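PDB 1LM5: subdomain of Desmoplakin Carboxy-Terminal domain (DPCT), which probably helps attach intermediate filaments to desmosomes, as an intermediate filament-binding fragment of the desmoplakin tail built from plakin repeats. Local coordinates for residues 9-14 with 191-196; 24-29 with 41-46. One frame throughout, in Å; residues are numbered along the deposited sequence.

Contact 1. Residues 9-14 with 191-196; sequences SPIAAI and GLRLLE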
loop_
_atom_site.group_PDB
_atom_site.type_symbol
_atom_site.label_atom_id
_atom_site.label_comp_id
_atom_site.label_asym_id
_atom_site.label_seq_id
_atom_site.Cartn_x
_atom_site.Cartn_y
_atom_site.Cartn_z
ATOM N N SER B 9 5.154 9.805 5.204
ATOM C CA SER B 9 4.229 10.067 4.118
ATOM C C SER B 9 4.901 11.028 3.152
ATOM O O SER B 9 5.769 11.812 3.542
ATOM C CB SER B 9 2.984 10.737 4.679
ATOM O OG SER B 9 3.381 11.861 5.457
ATOM N N PRO B 10 4.519 10.977 1.869
ATOM C CA PRO B 10 5.141 11.896 0.921
ATOM C C PRO B 10 4.678 13.321 1.233
ATOM O O PRO B 10 3.594 13.533 1.792
ATOM C CB PRO B 10 4.591 11.439 -0.431
ATOM C CG PRO B 10 4.235 10.003 -0.215
ATOM C CD PRO B 10 3.638 10.018 1.176
ATOM N N ILE B 11 5.506 14.291 0.894
ATOM C CA ILE B 11 5.132 15.677 1.092
ATOM C C ILE B 11 3.919 15.851 0.196
ATOM O O ILE B 11 3.963 15.538 -0.992
ATOM C CB ILE B 11 6.265 16.588 0.659
ATOM C CG1 ILE B 11 7.433 16.397 1.632
ATOM C CG2 ILE B 11 5.800 18.038 0.604
ATOM C CD1 ILE B 11 8.712 17.022 1.184
ATOM N N ALA B 12 2.830 16.346 0.768
ATOM C CA ALA B 12 1.594 16.491 0.026
ATOM C C ALA B 12 1.379 17.841 -0.609
ATOM O O ALA B 12 0.843 17.937 -1.709
ATOM C CB ALA B 12 0.419 16.186 0.943
ATOM N N ALA B 13 1.791 18.885 0.092
ATOM C CA ALA B 13 1.565 20.219 -0.396
ATOM C C ALA B 13 2.508 21.230 0.211
ATOM O O ALA B 13 3.446 20.890 0.931
ATOM C CB ALA B 13 0.124 20.617 -0.125
ATOM N N ILE B 14 2.196 22.486 -0.045
ATOM C CA ILE B 14 3.017 23.593 0.379
ATOM C C ILE B 14 2.338 24.482 1.393
ATOM O O ILE B 14 1.131 24.677 1.344
ATOM C CB ILE B 14 3.348 24.439 -0.848
ATOM C CG1 ILE B 14 4.085 23.569 -1.866
ATOM C CG2 ILE B 14 4.140 25.667 -0.450
ATOM C CD1 ILE B 14 5.443 23.132 -1.395
ATOM N N GLY B 191 -3.339 15.595 8.587
ATOM C CA GLY B 191 -2.229 14.672 8.673
ATOM C C GLY B 191 -1.362 14.829 7.433
ATOM O O GLY B 191 -0.376 14.117 7.265
ATOM N N LEU B 192 -1.733 15.766 6.566
ATOM C CA LEU B 192 -0.992 16.020 5.334
ATOM C C LEU B 192 0.342 16.695 5.594
ATOM O O LEU B 192 0.435 17.651 6.368
ATOM C CB LEU B 192 -1.819 16.889 4.388
ATOM C CG LEU B 192 -3.025 16.211 3.749
ATOM C CD1 LEU B 192 -3.824 17.230 2.942
ATOM C CD2 LEU B 192 -2.538 15.077 2.853
ATOM N N ARG B 193 1.375 16.202 4.922
ATOM C CA ARG B 193 2.709 16.742 5.096
ATOM C C ARG B 193 2.932 17.919 4.174
ATOM O O ARG B 193 2.777 17.808 2.958
ATOM C CB ARG B 193 3.734 15.654 4.829
ATOM C CG ARG B 193 5.139 16.013 5.198
ATOM C CD ARG B 193 5.987 14.740 5.189
ATOM N NE ARG B 193 5.481 13.782 6.164
ATOM C CZ ARG B 193 5.707 13.856 7.473
ATOM N NH1 ARG B 193 6.442 14.837 7.976
ATOM N NH2 ARG B 193 5.172 12.955 8.281
ATOM N N LEU B 194 3.304 19.047 4.768
ATOM C CA LEU B 194 3.526 20.274 4.020
ATOM C C LEU B 194 4.956 20.753 4.132
ATOM O O LEU B 194 5.613 20.543 5.149
ATOM C CB LEU B 194 2.627 21.397 4.545
ATOM C CG LEU B 194 1.149 21.109 4.803
ATOM C CD1 LEU B 194 0.431 22.423 5.115
ATOM C CD2 LEU B 194 0.537 20.438 3.590
ATOM N N LEU B 195 5.417 21.407 3.076
ATOM C CA LEU B 195 6.749 21.980 3.040
ATOM C C LEU B 195 6.528 23.483 2.989
ATOM O O LEU B 195 5.777 23.965 2.139
ATOM C CB LEU B 195 7.480 21.561 1.774
ATOM C CG LEU B 195 8.791 20.803 1.877
ATOM C CD1 LEU B 195 9.472 20.825 0.515
ATOM C CD2 LEU B 195 9.668 21.411 2.956
ATOM N N GLU B 196 7.162 24.225 3.890
ATOM C CA GLU B 196 7.006 25.669 3.877
ATOM C C GLU B 196 7.715 26.286 2.672
ATOM O O GLU B 196 8.738 25.781 2.215
ATOM C CB GLU B 196 7.561 26.278 5.161
ATOM C CG GLU B 196 6.742 25.940 6.378
ATOM C CD GLU B 196 7.272 26.602 7.637
ATOM O OE1 GLU B 196 6.680 26.369 8.711
ATOM O OE2 GLU B 196 8.272 27.349 7.554
HETATM O O HOH W 1 1.236 13.841 3.337
#
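Ser-9 and Arg-193 meet at the more open end of a parallel strand pair. The hydroxyl OG of Ser-9 lies in the guanidinium plane, at its edge, and accepts from Arg-193 NE at 2.9 Å with an N-H...O angle of 161°. Arg-193 gets there by leaving with CG opposite its backbone N (chi1 -170°) and bending at chi3. Between the backbones here, a water spans Pro-10 O and Arg-193 N, 2.8 Å from each.

Beyond this end the strands close up. Arg-193 O receives both Ala-12 N and Ala-13 N, as in a classic beta bulge, and Ala-12 has the near-helical backbone that goes with it. Regular parallel pairing begins with Leu-195 N to Ala-13 O, 3.0 Å. On the buried face of Ile-14 and Leu-195, the end of Ile-11 also comes in, its CD1 3.8 Å from Leu-195 CG; on the other, Ala-13 CB meets Leu-194 CD2 at 3.7 Å.

Strands 11-16 and 193-197 are the inner pair of a mixed sheet, flanked by antiparallel strands 21-23 and 185-186. Helix 177-183 packs through Ala-180 against Ile-11 and Leu-195, while Lys-22 lies over Ala-13 and Leu-194.

Contact 2. Residues 24-29 with 41-46; sequences SITEGI and RLLEAQ
Ile-25 reaches from the first turn of helix 25-30 to Leu-42, Leu-43 and Gln-46 of helix 36-47, which runs back almost antiparallel (170° between the short axes). This is an antiparallel helix pair following the beta-hairpin of strands 11-16 and 21-23, in a protein built of plakin repeats; residues 42-46 fall within a plectin repeat. The local axes come no nearer than 10.8 Å, and the side chains bridge that distance by purely apolar and van der Waals contact.

Leu-42 offers its CB, not its branch: Ile-25 CD1 presses on it at 3.5 Å, tighter than usual for two carbons. Ile-25 carries CG1 beside its backbone N and CG2 opposite it (chi1 -72°), which sends CD1 to Leu-42 and Gln-46 and sets CG2 against Leu-43. Leu-43 slides past Ile-25 in the opposite direction. Its CD2 touches Ile-25 CG2 at 3.6 Å, and its CD1 lies equally near Ile-25 CD1. A nearly eclipsed chi2 of -11° suggests that Leu-43 is either strained or uncertainly placed. Thr-26 lies just beside it, with its hydroxyl hydrogen-bonded to Val-71 O.

Glu-44 and Ala-45 turn to the other side of the helix, toward helix 112-124, where Glu-44 forms a salt bridge with Arg-117 and both residues pack on Phe-121. One turn after Leu-42, Gln-46 comes back to the interface with its chain extended. Its buried amide is held by hydrogen bonds, OE1 taking one from Ile-53 N; across the helix pair the methyl Ile-25 CD1 rests 3.5 Å from Gln-46 NE2.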
loop_
_atom_site.group_PDB
_atom_site.type_symbol
_atom_site.label_atom_id
_atom_site.label_comp_id
_atom_site.label_asym_id
_atom_site.label_seq_id
_atom_site.Cartn_x
_atom_site.Cartn_y
_atom_site.Cartn_z
ATOM N N SER B 24 -1.317 23.999 -3.151
ATOM C CA SER B 24 -0.781 22.841 -3.846
ATOM C C SER B 24 0.630 23.173 -4.289
ATOM O O SER B 24 1.049 24.337 -4.313
ATOM C CB SER B 24 -1.609 22.526 -5.082
ATOM O OG SER B 24 -1.427 23.556 -6.044
ATOM N N ILE B 25 1.367 22.142 -4.649
ATOM C CA ILE B 25 2.714 22.333 -5.134
ATOM C C ILE B 25 2.622 23.194 -6.393
ATOM O O ILE B 25 3.398 24.121 -6.589
ATOM C CB ILE B 25 3.337 20.972 -5.442
ATOM C CG1 ILE B 25 3.623 20.257 -4.120
ATOM C CG2 ILE B 25 4.617 21.127 -6.246
ATOM C CD1 ILE B 25 3.822 18.763 -4.267
ATOM N N THR B 26 1.653 22.875 -7.237
ATOM C CA THR B 26 1.436 23.618 -8.474
ATOM C C THR B 26 1.245 25.105 -8.180
ATOM O O THR B 26 1.855 25.964 -8.822
ATOM C CB THR B 26 0.206 23.053 -9.206
ATOM O OG1 THR B 26 0.494 21.709 -9.586
ATOM C CG2 THR B 26 -0.124 23.863 -10.459
ATOM N N GLU B 27 0.408 25.411 -7.197
ATOM C CA GLU B 27 0.165 26.798 -6.853
ATOM C C GLU B 27 1.460 27.431 -6.347
ATOM O O GLU B 27 1.738 28.606 -6.615
ATOM C CB GLU B 27 -0.941 26.892 -5.799
ATOM C CG GLU B 27 -1.294 28.328 -5.421
ATOM C CD GLU B 27 -1.755 29.151 -6.613
ATOM O OE1 GLU B 27 -1.755 30.391 -6.504
ATOM O OE2 GLU B 27 -2.122 28.568 -7.654
ATOM N N GLY B 28 2.267 26.644 -5.633
ATOM C CA GLY B 28 3.524 27.158 -5.120
ATOM C C GLY B 28 4.398 27.576 -6.288
ATOM O O GLY B 28 5.052 28.620 -6.263
ATOM N N ILE B 29 4.411 26.744 -7.322
ATOM C CA ILE B 29 5.181 27.058 -8.514
ATOM C C ILE B 29 4.621 28.350 -9.107
ATOM O O ILE B 29 5.355 29.305 -9.350
ATOM C CB ILE B 29 5.054 25.947 -9.567
ATOM C CG1 ILE B 29 5.621 24.639 -9.011
ATOM C CG2 ILE B 29 5.812 26.344 -10.845
ATOM C CD1 ILE B 29 5.486 23.491 -9.982
ATOM N N ARG B 41 9.488 17.643 -8.945
ATOM C CA ARG B 41 10.000 16.514 -8.204
ATOM C C ARG B 41 9.146 16.181 -7.016
ATOM O O ARG B 41 8.989 15.016 -6.695
ATOM C CB ARG B 41 11.446 16.768 -7.824
ATOM C CG ARG B 41 12.282 16.652 -9.067
ATOM C CD ARG B 41 13.684 17.133 -8.932
ATOM N NE ARG B 41 14.304 16.991 -10.242
ATOM C CZ ARG B 41 15.563 17.303 -10.516
ATOM N NH1 ARG B 41 16.356 17.784 -9.565
ATOM N NH2 ARG B 41 16.023 17.117 -11.746
ATOM N N LEU B 42 8.565 17.187 -6.370
ATOM C CA LEU B 42 7.697 16.879 -5.242
ATOM C C LEU B 42 6.497 16.132 -5.800
ATOM O O LEU B 42 5.982 15.221 -5.161
ATOM C CB LEU B 42 7.227 18.144 -4.536
ATOM C CG LEU B 42 8.363 18.857 -3.808
ATOM C CD1 LEU B 42 7.839 20.148 -3.222
ATOM C CD2 LEU B 42 8.941 17.954 -2.738
ATOM N N LEU B 43 6.058 16.532 -6.994
ATOM C CA LEU B 43 4.917 15.879 -7.641
ATOM C C LEU B 43 5.328 14.481 -8.095
ATOM O O LEU B 43 4.528 13.557 -8.050
ATOM C CB LEU B 43 4.434 16.675 -8.860
ATOM C CG LEU B 43 3.309 17.717 -8.800
ATOM C CD1 LEU B 43 2.584 17.662 -7.474
ATOM C CD2 LEU B 43 3.862 19.078 -9.097
ATOM N N GLU B 44 6.568 14.324 -8.547
ATOM C CA GLU B 44 7.012 12.998 -8.970
ATOM C C GLU B 44 6.959 12.074 -7.774
ATOM O O GLU B 44 6.515 10.943 -7.877
ATOM C CB GLU B 44 8.443 13.040 -9.501
ATOM C CG GLU B 44 8.591 13.808 -10.791
ATOM C CD GLU B 44 10.032 13.918 -11.216
ATOM O OE1 GLU B 44 10.913 13.875 -10.332
ATOM O OE2 GLU B 44 10.276 14.066 -12.428
ATOM N N ALA B 45 7.412 12.574 -6.634
ATOM C CA ALA B 45 7.415 11.775 -5.422
ATOM C C ALA B 45 6.006 11.256 -5.148
ATOM O O ALA B 45 5.835 10.156 -4.635
ATOM C CB ALA B 45 7.912 12.601 -4.248
ATOM N N GLN B 46 5.002 12.047 -5.511
ATOM C CA GLN B 46 3.630 11.633 -5.289
ATOM C C GLN B 46 3.223 10.658 -6.370
ATOM O O GLN B 46 2.706 9.591 -6.084
ATOM C CB GLN B 46 2.705 12.843 -5.313
ATOM C CG GLN B 46 3.076 13.889 -4.297
ATOM C CD GLN B 46 2.109 15.033 -4.323
ATOM O OE1 GLN B 46 1.343 15.167 -5.266
ATOM N NE2 GLN B 46 2.137 15.873 -3.292
#

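Contact 2 is nested along the chain within the loop that contact 1 closes, and their centres lie about 10 Å apart. The amide of Gln-46 joins them: NE2 lies 2.9 Å from Ala-12 O and 3.0 Å from Ile-11 O, both probable hydrogen bonds, so Gln-46 of helix 36-47 probably satisfies two carbonyls near the bulge. A second, apolar junction follows where Ile-14 CG1 packs 3.8 Å from Ile-25 CA. Farther along the strand, Ile-14 thus meets helix 25-30 through packing, whereas Ile-11 and Ala-12 meet helix 36-47 through polar bonds. The two junctions tie the sheet, in which the chain's first and last strands are neighbours, to its first two helices.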